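Local coordinates for sugar ABC transporter substrate-binding protein, BlMnBP1 (Bifidobacterium animalis subsp. lactis ATCC 27673, PDB 6I5R), which binds mannobiose and probably delivers beta-manno-oligosaccharides to the ABC transporter that supports growth of this bifidobacterium on beta-mannan, at residues A[216-219]-A[220-224]; A[263-266]-A[267-271]; A[285-288]-A[289-293]. One frame throughout, in Å; residues are numbered along the deposited sequence.

Contact 1. Residues A[216-219]-A[220-224]; sequences KFMN and QVLPT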
ATOM      1  N   LYS A 216      -3.834  13.710  10.542  1.00 16.39           N
ATOM      2  CA  LYS A 216      -3.250  13.301  11.807  1.00 16.39           C
ATOM      3  C   LYS A 216      -3.887  12.032  12.371  1.00 16.39           C
ATOM      4  O   LYS A 216      -3.468  11.571  13.438  1.00 16.39           O
ATOM      5  CB  LYS A 216      -3.401  14.416  12.850  1.00 19.78           C
ATOM      6  CG  LYS A 216      -2.631  15.685  12.531  1.00 20.58           C
ATOM      7  CD  LYS A 216      -2.687  16.732  13.629  1.00 23.50           C
ATOM      8  CE  LYS A 216      -1.828  17.937  13.246  1.00 27.57           C
ATOM      9  NZ  LYS A 216      -1.855  18.959  14.343  1.00 27.43           N
ATOM     10  N   PHE A 217      -4.896  11.460  11.704  1.00 16.39           N
ATOM     11  CA  PHE A 217      -5.622  10.359  12.320  1.00 16.39           C
ATOM     12  C   PHE A 217      -4.724   9.144  12.533  1.00 16.39           C
ATOM     13  O   PHE A 217      -4.718   8.543  13.608  1.00 16.39           O
ATOM     14  CB  PHE A 217      -6.814   9.940  11.470  1.00 16.39           C
ATOM     15  CG  PHE A 217      -7.711   8.971  12.182  1.00 18.83           C
ATOM     16  CD1 PHE A 217      -8.670   9.438  13.071  1.00 16.84           C
ATOM     17  CD2 PHE A 217      -7.544   7.610  12.036  1.00 16.39           C
ATOM     18  CE1 PHE A 217      -9.466   8.565  13.763  1.00 16.89           C
ATOM     19  CE2 PHE A 217      -8.356   6.722  12.737  1.00 19.99           C
ATOM     20  CZ  PHE A 217      -9.314   7.208  13.595  1.00 16.39           C
ATOM     21  N   MET A 218      -3.970   8.766  11.503  1.00 16.39           N
ATOM     22  CA  MET A 218      -3.205   7.523  11.560  1.00 16.39           C
ATOM     23  C   MET A 218      -2.162   7.542  12.668  1.00 16.39           C
ATOM     24  O   MET A 218      -2.070   6.600  13.454  1.00 16.39           O
ATOM     25  CB  MET A 218      -2.506   7.264  10.224  1.00 20.36           C
ATOM     26  CG  MET A 218      -1.678   6.012  10.260  1.00 17.26           C
ATOM     27  SD  MET A 218      -2.749   4.551  10.224  1.00 20.17           S
ATOM     28  CE  MET A 218      -2.992   4.404   8.470  1.00 21.23           C
ATOM     29  N   ASN A 219      -1.311   8.567  12.695  1.00 16.39           N
ATOM     30  CA  ASN A 219      -0.162   8.563  13.594  1.00 16.39           C
ATOM     31  C   ASN A 219      -0.422   9.268  14.915  1.00 18.26           C
ATOM     32  O   ASN A 219       0.340   9.069  15.861  1.00 16.39           O
ATOM     33  CB  ASN A 219       1.052   9.199  12.900  1.00 16.39           C
ATOM     34  CG  ASN A 219       1.563   8.340  11.757  1.00 16.39           C
ATOM     35  OD1 ASN A 219       1.633   7.123  11.904  1.00 16.39           O
ATOM     36  ND2 ASN A 219       1.921   8.960  10.621  1.00 16.39           N
ATOM     37  N   GLN A 220      -1.482  10.066  15.021  1.00 16.39           N
ATOM     38  CA  GLN A 220      -1.754  10.761  16.271  1.00 16.39           C
ATOM     39  C   GLN A 220      -3.045  10.279  16.927  1.00 20.51           C
ATOM     40  O   GLN A 220      -3.031   9.851  18.086  1.00 21.45           O
ATOM     41  CB  GLN A 220      -1.812  12.282  16.059  1.00 16.39           C
ATOM     42  CG  GLN A 220      -0.474  12.884  15.676  1.00 21.67           C
ATOM     43  CD  GLN A 220      -0.486  14.409  15.607  1.00 20.71           C
ATOM     44  OE1 GLN A 220      -1.276  15.083  16.279  1.00 26.40           O
ATOM     45  NE2 GLN A 220       0.399  14.955  14.810  1.00 21.25           N
ATOM     46  N   VAL A 221      -4.173  10.333  16.219  1.00 16.39           N
ATOM     47  CA  VAL A 221      -5.461  10.064  16.857  1.00 17.45           C
ATOM     48  C   VAL A 221      -5.621   8.579  17.165  1.00 16.61           C
ATOM     49  O   VAL A 221      -5.952   8.185  18.291  1.00 16.39           O
ATOM     50  CB  VAL A 221      -6.616  10.562  15.965  1.00 16.39           C
ATOM     51  CG1 VAL A 221      -7.978  10.207  16.610  1.00 18.39           C
ATOM     52  CG2 VAL A 221      -6.490  12.055  15.703  1.00 16.39           C
ATOM     53  N   LEU A 222      -5.443   7.742  16.152  1.00 16.39           N
ATOM     54  CA  LEU A 222      -5.658   6.304  16.298  1.00 16.39           C
ATOM     55  C   LEU A 222      -4.945   5.700  17.495  1.00 17.95           C
ATOM     56  O   LEU A 222      -5.615   5.029  18.300  1.00 16.39           O
ATOM     57  CB  LEU A 222      -5.238   5.604  14.996  1.00 20.89           C
ATOM     58  CG  LEU A 222      -5.354   4.078  14.898  1.00 18.41           C
ATOM     59  CD1 LEU A 222      -6.764   3.629  15.016  1.00 17.38           C
ATOM     60  CD2 LEU A 222      -4.773   3.594  13.546  1.00 16.39           C
ATOM     61  N   PRO A 223      -3.633   5.885  17.684  1.00 16.39           N
ATOM     62  CA  PRO A 223      -2.954   5.244  18.814  1.00 17.21           C
ATOM     63  C   PRO A 223      -3.174   5.935  20.148  1.00 18.80           C
ATOM     64  O   PRO A 223      -2.706   5.417  21.163  1.00 16.39           O
ATOM     65  CB  PRO A 223      -1.469   5.285  18.397  1.00 18.94           C
ATOM     66  CG  PRO A 223      -1.369   6.513  17.550  1.00 16.58           C
ATOM     67  CD  PRO A 223      -2.673   6.535  16.770  1.00 18.93           C
ATOM     68  N   THR A 224      -3.892   7.059  20.187  1.00 16.39           N
ATOM     69  CA  THR A 224      -4.259   7.670  21.454  1.00 16.39           C
ATOM     70  C   THR A 224      -5.742   7.545  21.757  1.00 16.76           C
ATOM     71  O   THR A 224      -6.179   8.078  22.781  1.00 17.44           O
ATOM     72  CB  THR A 224      -3.859   9.148  21.490  1.00 16.39           C
ATOM     73  OG1 THR A 224      -4.537   9.853  20.447  1.00 16.39           O
ATOM     74  CG2 THR A 224      -2.360   9.331  21.306  1.00 16.39           C
TER
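With CG of Phe217 placed opposite the backbone N (chi1 -170°), the ring reaches forward to the next turn and meets Val221 and Leu222. Val221 holds CG1 in the corresponding place (chi1 177°), and this branch is the one that reaches the ring: Phe217 CE1 lies 3.6 Å from Val221 CG1, the two side chains crossing at about a right angle. On the other side of the ring, CE2 of Phe217 is 4.0 Å from CB of Leu222. In Met218 the bend at chi2 (74°) brings the sulfur beside one leucine methyl, SD of Met218 standing 4.0 Å from CD2 of Leu222.

The backbone beneath these apolar contacts illustrates how a helix can widen locally. Leu222 N donates to Phe217 O over 2.8 Å, a nearly straight bond that spans five residues and marks a pi-type turn. One step earlier, Lys216 O is gripped twice, by Gln220 N at 3.0 Å and by Val221 N at 3.1 Å, the two donors arriving from opposite faces of the carbonyl plane. The helix is then kinked at Pro223, whose N has no hydrogen to give; its ring rests on the preceding turn, CD of Pro223 being 3.4 Å from Met218 O, a buried carbonyl for which the model holds no partner.

On the flank, the extended chains of Lys216 and Gln220 run across one another, CD of Lys216 lying 3.4 Å from OE1 of Gln220. That amide is held from beyond the turn, by Lys385 and by the carbonyl of Pro383, while Asn219 donates to Ala382. Helix 391-399 covers another side through Leu391 and Leu392, and Trp436 of the C-terminal helix 425-443 bonds to the carbonyl of Leu222.

Contact 2. Residues A[263-266]-A[267-271]; sequences TDWE and SSKGK. With BMA (beta-D-mannopyranose), chain B.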
ATOM      1  N   THR A 263     -10.729 -17.832  -3.938  1.00 16.39           N
ATOM      2  CA  THR A 263     -10.427 -16.746  -4.858  1.00 17.17           C
ATOM      3  C   THR A 263      -9.026 -16.902  -5.437  1.00 18.99           C
ATOM      4  O   THR A 263      -8.147 -17.552  -4.855  1.00 16.39           O
ATOM      5  CB  THR A 263     -10.521 -15.383  -4.176  1.00 16.39           C
ATOM      6  OG1 THR A 263      -9.579 -15.283  -3.111  1.00 16.39           O
ATOM      7  CG2 THR A 263     -11.932 -15.166  -3.665  1.00 16.39           C
ATOM      8  N   ASP A 264      -8.803 -16.256  -6.579  1.00 16.39           N
ATOM      9  CA  ASP A 264      -7.499 -16.313  -7.224  1.00 18.07           C
ATOM     10  C   ASP A 264      -7.099 -14.954  -7.784  1.00 19.30           C
ATOM     11  O   ASP A 264      -7.746 -14.426  -8.693  1.00 16.39           O
ATOM     12  CB  ASP A 264      -7.483 -17.365  -8.326  1.00 17.21           C
ATOM     13  CG  ASP A 264      -6.148 -17.442  -9.006  1.00 19.07           C
ATOM     14  OD1 ASP A 264      -5.168 -17.882  -8.349  1.00 21.54           O
ATOM     15  OD2 ASP A 264      -6.065 -17.014 -10.172  1.00 18.33           O
ATOM     16  N   TRP A 265      -5.980 -14.438  -7.279  1.00 16.39           N
ATOM     17  CA  TRP A 265      -5.550 -13.078  -7.584  1.00 16.39           C
ATOM     18  C   TRP A 265      -5.239 -12.891  -9.064  1.00 16.39           C
ATOM     19  O   TRP A 265      -5.735 -11.947  -9.695  1.00 16.39           O
ATOM     20  CB  TRP A 265      -4.335 -12.744  -6.720  1.00 16.39           C
ATOM     21  CG  TRP A 265      -3.583 -11.561  -7.174  1.00 18.20           C
ATOM     22  CD1 TRP A 265      -2.287 -11.541  -7.548  1.00 16.52           C
ATOM     23  CD2 TRP A 265      -4.076 -10.219  -7.353  1.00 16.39           C
ATOM     24  NE1 TRP A 265      -1.915 -10.279  -7.916  1.00 16.39           N
ATOM     25  CE2 TRP A 265      -2.994  -9.442  -7.796  1.00 16.39           C
ATOM     26  CE3 TRP A 265      -5.318  -9.599  -7.157  1.00 17.53           C
ATOM     27  CZ2 TRP A 265      -3.101  -8.067  -8.068  1.00 16.39           C
ATOM     28  CZ3 TRP A 265      -5.425  -8.208  -7.419  1.00 18.38           C
ATOM     29  CH2 TRP A 265      -4.319  -7.470  -7.873  1.00 19.60           C
ATOM     30  N   GLU A 266      -4.432 -13.783  -9.640  1.00 16.39           N
ATOM     31  CA  GLU A 266      -3.929 -13.562 -10.991  1.00 16.39           C
ATOM     32  C   GLU A 266      -5.046 -13.610 -12.012  1.00 18.48           C
ATOM     33  O   GLU A 266      -5.063 -12.811 -12.948  1.00 16.86           O
ATOM     34  CB  GLU A 266      -2.862 -14.594 -11.337  1.00 21.77           C
ATOM     35  CG  GLU A 266      -1.562 -14.381 -10.592  1.00 19.47           C
ATOM     36  CD  GLU A 266      -0.862 -13.089 -10.975  1.00 22.38           C
ATOM     37  OE1 GLU A 266      -1.296 -12.431 -11.935  1.00 28.77           O
ATOM     38  OE2 GLU A 266       0.153 -12.739 -10.344  1.00 32.37           O
ATOM     39  N   SER A 267      -5.977 -14.553 -11.857  1.00 16.39           N
ATOM     40  CA  SER A 267      -7.122 -14.596 -12.766  1.00 19.17           C
ATOM     41  C   SER A 267      -8.087 -13.454 -12.501  1.00 17.98           C
ATOM     42  O   SER A 267      -8.813 -13.052 -13.418  1.00 16.39           O
ATOM     43  CB  SER A 267      -7.864 -15.940 -12.675  1.00 17.86           C
ATOM     44  OG  SER A 267      -8.194 -16.309 -11.351  1.00 17.97           O
ATOM     45  N   SER A 268      -8.113 -12.914 -11.277  1.00 16.39           N
ATOM     46  CA  SER A 268      -9.029 -11.806 -11.007  1.00 16.39           C
ATOM     47  C   SER A 268      -8.698 -10.599 -11.876  1.00 23.34           C
ATOM     48  O   SER A 268      -9.593  -9.822 -12.223  1.00 16.39           O
ATOM     49  CB  SER A 268      -9.008 -11.436  -9.517  1.00 16.39           C
ATOM     50  OG  SER A 268      -7.962 -10.558  -9.174  1.00 16.39           O
ATOM     51  N   LYS A 269      -7.424 -10.427 -12.252  1.00 16.39           N
ATOM     52  CA  LYS A 269      -7.064  -9.331 -13.136  1.00 16.91           C
ATOM     53  C   LYS A 269      -7.802  -9.450 -14.462  1.00 16.60           C
ATOM     54  O   LYS A 269      -8.462  -8.510 -14.916  1.00 16.39           O
ATOM     55  CB  LYS A 269      -5.543  -9.313 -13.372  1.00 17.86           C
ATOM     56  CG  LYS A 269      -4.707  -8.930 -12.152  1.00 21.61           C
ATOM     57  CD  LYS A 269      -3.257  -9.208 -12.445  1.00 20.09           C
ATOM     58  CE  LYS A 269      -2.420  -9.190 -11.160  1.00 17.39           C
ATOM     59  NZ  LYS A 269      -0.982  -9.539 -11.449  1.00 16.39           N
ATOM     60  N   GLY A 270      -7.708 -10.612 -15.097  1.00 18.72           N
ATOM     61  CA  GLY A 270      -8.371 -10.787 -16.372  1.00 18.05           C
ATOM     62  C   GLY A 270      -9.877 -10.665 -16.245  1.00 16.39           C
ATOM     63  O   GLY A 270     -10.548 -10.134 -17.135  1.00 20.53           O
ATOM     64  N   LYS A 271     -10.425 -11.145 -15.131  1.00 16.39           N
ATOM     65  CA  LYS A 271     -11.869 -11.083 -14.935  1.00 19.61           C
ATOM     66  C   LYS A 271     -12.361  -9.642 -14.825  1.00 17.87           C
ATOM     67  O   LYS A 271     -13.414  -9.313 -15.369  1.00 16.52           O
ATOM     68  CB  LYS A 271     -12.263 -11.870 -13.688  1.00 17.97           C
ATOM     69  CG  LYS A 271     -12.110 -13.374 -13.810  1.00 17.25           C
ATOM     70  CD  LYS A 271     -12.718 -14.036 -12.592  1.00 21.55           C
ATOM     71  CE  LYS A 271     -12.490 -15.503 -12.551  1.00 25.00           C
ATOM     72  NZ  LYS A 271     -12.835 -15.989 -11.209  1.00 26.15           N
TER
HETATM   73  C1  BMA B   1       1.976 -10.029  -8.609  1.00 18.17           C
HETATM   74  C2  BMA B   1       1.664  -8.518  -8.755  1.00 21.61           C
HETATM   75  C3  BMA B   1       1.893  -7.828  -7.416  1.00 16.39           C
HETATM   76  C4  BMA B   1       1.278  -8.609  -6.284  1.00 20.05           C
HETATM   77  C5  BMA B   1       1.690 -10.086  -6.341  1.00 20.69           C
HETATM   78  C6  BMA B   1       1.112 -10.881  -5.196  1.00 20.11           C
HETATM   79  O1  BMA B   1       1.578 -10.559  -9.832  1.00 24.79           O
HETATM   80  O2  BMA B   1       0.237  -8.394  -9.053  1.00 16.39           O
HETATM   81  O3  BMA B   1       1.404  -6.531  -7.416  1.00 16.39           O
HETATM   82  O4  BMA B   1       1.700  -8.074  -5.029  1.00 16.39           O
HETATM   83  O5  BMA B   1       1.271 -10.624  -7.586  1.00 16.39           O
HETATM   84  O6  BMA B   1       1.881 -12.088  -5.134  1.00 21.14           O
HETATM   85  O   HOH W   1      -5.896 -12.597 -15.556  1.00 23.94           O
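Asp264 is the N-cap of helix 265-273, its carboxylate capping Ser267 in the first turn, and that turn also supplies part of the glycan pocket of this solute-binding protein. The capping bonds converge on one carboxylate oxygen: Ser267 N gives its hydrogen to OD2 of Asp264 over 3.0 Å, and Ser267 OG approaches the same OD2 on its anti lone pair at 2.5 Å, a very short separation. Asp264 chi1 of -180° sets the carboxylate on the carbonyl side, forward over the first turn, where Ser267 is met. Behind the cap, Ser268 OG turns inward and donates to Trp265 O.

The charged pair is Glu266 and Lys269, lying side by side and pointing the same way. Lys269 NZ meets OE1 of Glu266 at 2.9 Å on the syn side, 34° out of the carboxylate plane. The salt bridge probably helps to hold both charged ends at the sugar.

Packing and ring contacts come next. The extended lysine chain passes obliquely over one face of Trp265, its CE about 3.0 Å above the plane and displaced toward the rim. Trp198 meets the same indole edge-to-face, and Met290 of helix 286-291 also lies against it, so the ring is wedged between several elements.

Recognition of the mannose in chain B uses three side chains, Trp265, Glu266 and Lys269. Trp265 NE1 donates to O2 over 3.1 Å, with only a weak second bond to O5. Lys269 NZ also gives a hydrogen to O2, at 2.9 Å, while the hydroxyl O1 of the sugar donates to OE2 of Glu266 over 2.7 Å.

Contact 3. Residues A[285-288]-A[289-293]; sequences WAVP and QMKQA. With BMA (beta-D-mannopyranose), chain C; BMA (beta-D-mannopyranose), chain B.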
ATOM      1  N   TRP A 285      -1.980   1.327  -7.672  1.00 16.39           N
ATOM      2  CA  TRP A 285      -1.001   0.483  -8.349  1.00 17.63           C
ATOM      3  C   TRP A 285      -1.666  -0.637  -9.148  1.00 17.12           C
ATOM      4  O   TRP A 285      -1.057  -1.169 -10.082  1.00 16.39           O
ATOM      5  CB  TRP A 285      -0.023  -0.111  -7.324  1.00 16.39           C
ATOM      6  CG  TRP A 285      -0.751  -0.857  -6.288  1.00 16.39           C
ATOM      7  CD1 TRP A 285      -1.143  -0.394  -5.072  1.00 16.39           C
ATOM      8  CD2 TRP A 285      -1.200  -2.216  -6.366  1.00 16.39           C
ATOM      9  NE1 TRP A 285      -1.818  -1.379  -4.390  1.00 16.39           N
ATOM     10  CE2 TRP A 285      -1.876  -2.498  -5.166  1.00 16.39           C
ATOM     11  CE3 TRP A 285      -1.105  -3.210  -7.340  1.00 21.75           C
ATOM     12  CZ2 TRP A 285      -2.446  -3.724  -4.911  1.00 16.39           C
ATOM     13  CZ3 TRP A 285      -1.689  -4.433  -7.090  1.00 16.39           C
ATOM     14  CH2 TRP A 285      -2.326  -4.687  -5.878  1.00 16.39           C
ATOM     15  N   ALA A 286      -2.913  -0.978  -8.828  1.00 16.39           N
ATOM     16  CA  ALA A 286      -3.583  -2.098  -9.471  1.00 17.73           C
ATOM     17  C   ALA A 286      -4.159  -1.725 -10.828  1.00 18.37           C
ATOM     18  O   ALA A 286      -4.371  -2.606 -11.664  1.00 16.39           O
ATOM     19  CB  ALA A 286      -4.683  -2.641  -8.546  1.00 17.55           C
ATOM     20  N   VAL A 287      -4.366  -0.433 -11.075  1.00 16.39           N
ATOM     21  CA  VAL A 287      -5.008  -0.021 -12.323  1.00 17.56           C
ATOM     22  C   VAL A 287      -4.256  -0.508 -13.545  1.00 16.39           C
ATOM     23  O   VAL A 287      -4.872  -1.178 -14.397  1.00 16.39           O
ATOM     24  CB  VAL A 287      -5.200   1.525 -12.315  1.00 17.33           C
ATOM     25  CG1 VAL A 287      -5.783   1.990 -13.630  1.00 20.54           C
ATOM     26  CG2 VAL A 287      -6.101   1.929 -11.174  1.00 16.87           C
ATOM     27  N   PRO A 288      -2.949  -0.260 -13.703  1.00 16.39           N
ATOM     28  CA  PRO A 288      -2.268  -0.776 -14.905  1.00 17.83           C
ATOM     29  C   PRO A 288      -2.275  -2.296 -14.993  1.00 20.31           C
ATOM     30  O   PRO A 288      -2.310  -2.854 -16.093  1.00 16.39           O
ATOM     31  CB  PRO A 288      -0.838  -0.219 -14.766  1.00 18.05           C
ATOM     32  CG  PRO A 288      -0.642  -0.018 -13.291  1.00 17.79           C
ATOM     33  CD  PRO A 288      -2.020   0.486 -12.828  1.00 20.45           C
ATOM     34  N   GLN A 289      -2.236  -2.991 -13.861  1.00 16.39           N
ATOM     35  CA  GLN A 289      -2.242  -4.450 -13.901  1.00 18.94           C
ATOM     36  C   GLN A 289      -3.579  -4.988 -14.387  1.00 20.05           C
ATOM     37  O   GLN A 289      -3.634  -6.029 -15.060  1.00 23.19           O
ATOM     38  CB  GLN A 289      -1.926  -4.999 -12.517  1.00 19.03           C
ATOM     39  CG  GLN A 289      -0.542  -4.686 -12.021  1.00 18.23           C
ATOM     40  CD  GLN A 289      -0.193  -5.383 -10.712  1.00 16.87           C
ATOM     41  OE1 GLN A 289      -0.699  -6.450 -10.402  1.00 16.39           O
ATOM     42  NE2 GLN A 289       0.663  -4.756  -9.940  1.00 16.39           N
ATOM     43  N   MET A 290      -4.679  -4.356 -13.969  1.00 16.39           N
ATOM     44  CA  MET A 290      -5.984  -4.710 -14.516  1.00 17.87           C
ATOM     45  C   MET A 290      -6.079  -4.352 -15.997  1.00 19.51           C
ATOM     46  O   MET A 290      -6.650  -5.102 -16.786  1.00 16.39           O
ATOM     47  CB  MET A 290      -7.093  -3.992 -13.750  1.00 16.39           C
ATOM     48  CG  MET A 290      -7.114  -4.223 -12.235  1.00 24.95           C
ATOM     49  SD  MET A 290      -7.379  -5.930 -11.836  1.00 19.36           S
ATOM     50  CE  MET A 290      -6.826  -5.996 -10.114  1.00 19.77           C
ATOM     51  N   LYS A 291      -5.517  -3.216 -16.395  1.00 16.53           N
ATOM     52  CA  LYS A 291      -5.697  -2.773 -17.773  1.00 18.48           C
ATOM     53  C   LYS A 291      -4.917  -3.661 -18.723  1.00 18.94           C
ATOM     54  O   LYS A 291      -5.351  -3.899 -19.860  1.00 20.96           O
ATOM     55  CB  LYS A 291      -5.232  -1.332 -17.932  1.00 18.66           C
ATOM     56  CG  LYS A 291      -6.152  -0.274 -17.354  1.00 17.70           C
ATOM     57  CD  LYS A 291      -5.582   1.095 -17.607  1.00 19.19           C
ATOM     58  CE  LYS A 291      -6.576   2.142 -17.141  1.00 23.46           C
ATOM     59  NZ  LYS A 291      -7.934   1.925 -17.686  1.00 28.55           N
ATOM     60  N   GLN A 292      -3.730  -4.091 -18.296  1.00 17.61           N
ATOM     61  CA  GLN A 292      -2.866  -4.969 -19.075  1.00 18.82           C
ATOM     62  C   GLN A 292      -3.389  -6.393 -19.126  1.00 20.62           C
ATOM     63  O   GLN A 292      -2.883  -7.192 -19.912  1.00 23.59           O
ATOM     64  CB  GLN A 292      -1.467  -4.965 -18.475  1.00 22.41           C
ATOM     65  CG  GLN A 292      -0.725  -3.668 -18.636  1.00 26.35           C
ATOM     66  CD  GLN A 292       0.440  -3.520 -17.643  1.00 25.95           C
ATOM     67  OE1 GLN A 292       0.676  -4.393 -16.748  1.00 33.68           O
ATOM     68  NE2 GLN A 292       1.213  -2.424 -17.803  1.00 34.39           N
ATOM     69  N   ALA A 293      -4.369  -6.736 -18.308  1.00 16.39           N
ATOM     70  CA  ALA A 293      -4.731  -8.141 -18.219  1.00 18.47           C
ATOM     71  C   ALA A 293      -5.628  -8.605 -19.354  1.00 18.05           C
ATOM     72  O   ALA A 293      -5.946  -9.797 -19.400  1.00 22.61           O
ATOM     73  CB  ALA A 293      -5.444  -8.451 -16.906  1.00 19.98           C
TER
HETATM   74  C1  BMA C   2       1.083  -6.914  -4.538  1.00 16.39           C
HETATM   75  C2  BMA C   2       1.198  -7.080  -2.993  1.00 17.14           C
HETATM   76  C3  BMA C   2       0.711  -5.819  -2.350  1.00 18.09           C
HETATM   77  C4  BMA C   2       1.332  -4.583  -2.993  1.00 16.39           C
HETATM   78  C5  BMA C   2       1.102  -4.579  -4.505  1.00 17.65           C
HETATM   79  C6  BMA C   2       1.778  -3.399  -5.175  1.00 16.39           C
HETATM   80  O2  BMA C   2       2.562  -7.178  -2.586  1.00 16.39           O
HETATM   81  O3  BMA C   2       0.968  -5.782  -0.942  1.00 16.39           O
HETATM   82  O4  BMA C   2       0.708  -3.455  -2.440  1.00 16.39           O
HETATM   83  O5  BMA C   2       1.685  -5.781  -5.038  1.00 16.39           O
HETATM   84  O6  BMA C   2       3.206  -3.486  -5.030  1.00 16.39           O
HETATM   85  C1  BMA B   1       1.976 -10.029  -8.609  1.00 18.17           C
HETATM   86  C2  BMA B   1       1.664  -8.518  -8.755  1.00 21.61           C
HETATM   87  C3  BMA B   1       1.893  -7.828  -7.416  1.00 16.39           C
HETATM   88  C4  BMA B   1       1.278  -8.609  -6.284  1.00 20.05           C
HETATM   89  C5  BMA B   1       1.690 -10.086  -6.341  1.00 20.69           C
HETATM   90  C6  BMA B   1       1.112 -10.881  -5.196  1.00 20.11           C
HETATM   91  O1  BMA B   1       1.578 -10.559  -9.832  1.00 24.79           O
HETATM   92  O2  BMA B   1       0.237  -8.394  -9.053  1.00 16.39           O
HETATM   93  O3  BMA B   1       1.404  -6.531  -7.416  1.00 16.39           O
HETATM   94  O4  BMA B   1       1.700  -8.074  -5.029  1.00 16.39           O
HETATM   95  O5  BMA B   1       1.271 -10.624  -7.586  1.00 16.39           O
HETATM   96  O6  BMA B   1       1.881 -12.088  -5.134  1.00 21.14           O
HETATM   97  O   HOH W   2       1.474  -2.041 -10.519  1.00 24.14           O
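Trp285 and Gln289 meet where the indole rim comes up to the amide: NE2 of Gln289 lies 3.5 Å from CE3 of Trp285, near the ring plane, with ring and amide planes 52° apart. This is the crowded end of the contact. One ring face is backed by CB of Ala286; over the centre of the opposite face sits the mannose of chain C, its C6 3.4 Å from CD2 of Trp285. A chi1 of 57° sets the indole between the backbone N and the carbonyl carbon, turned to that sugar.

CH-pi contact between an indole and a sugar is common in carbohydrate-binding sites; here C6 and C5 of the mannose lie over the ring, and in this periplasmic-binding-protein fold the indole is provided just as strand 277-283 gives way to helix 286-291. Gln289 adds the polar half. Its OE1 accepts from O2 of the chain B mannose at 2.5 Å, and its NE2 donates to O3 of that sugar over 3.2 Å along a nearly straight path (164°). A water links Trp285 O, to which it donates, with NE2 of Gln289, from which it accepts, which helps to fix the amide's rotation.

Further along, Met290 N bonds to Ala286 O at 2.9 Å, and the methionine side chain is buried against Trp265 and strand 277-283. Lys291 packs its aliphatic chain on buried Val287, CE 3.6 Å from CG1 of Val287, before its NZ leaves for the carbonyls of Pro297 and Ile300. Partial exposure is confined to Pro288, Lys291 and Gln292, where the extended chain of Gln292 passes alongside Pro288 O, its CG 3.1 Å from that oxygen, next to Tyr54 and Pro55.

Each contact lies on one helix and its ends, and the chemistry differs with place in the fold. Contact 1 is mostly buried, with an apolar side and a polar flank of Lys216, Asn219 and Gln220; it lies on the opposite side of the chain's centre from the other two, about 32 Å from contact 3 and 35 Å from contact 2, centre to centre. Contacts 2 and 3 touch each other and share the chain B mannose. Contact 2 is only partly buried and works through charge and capping, whereas contact 3 is more enclosed and offers an aromatic face and an amide. Lys269 and Gln289 join their two helices by a weak hydrogen bond.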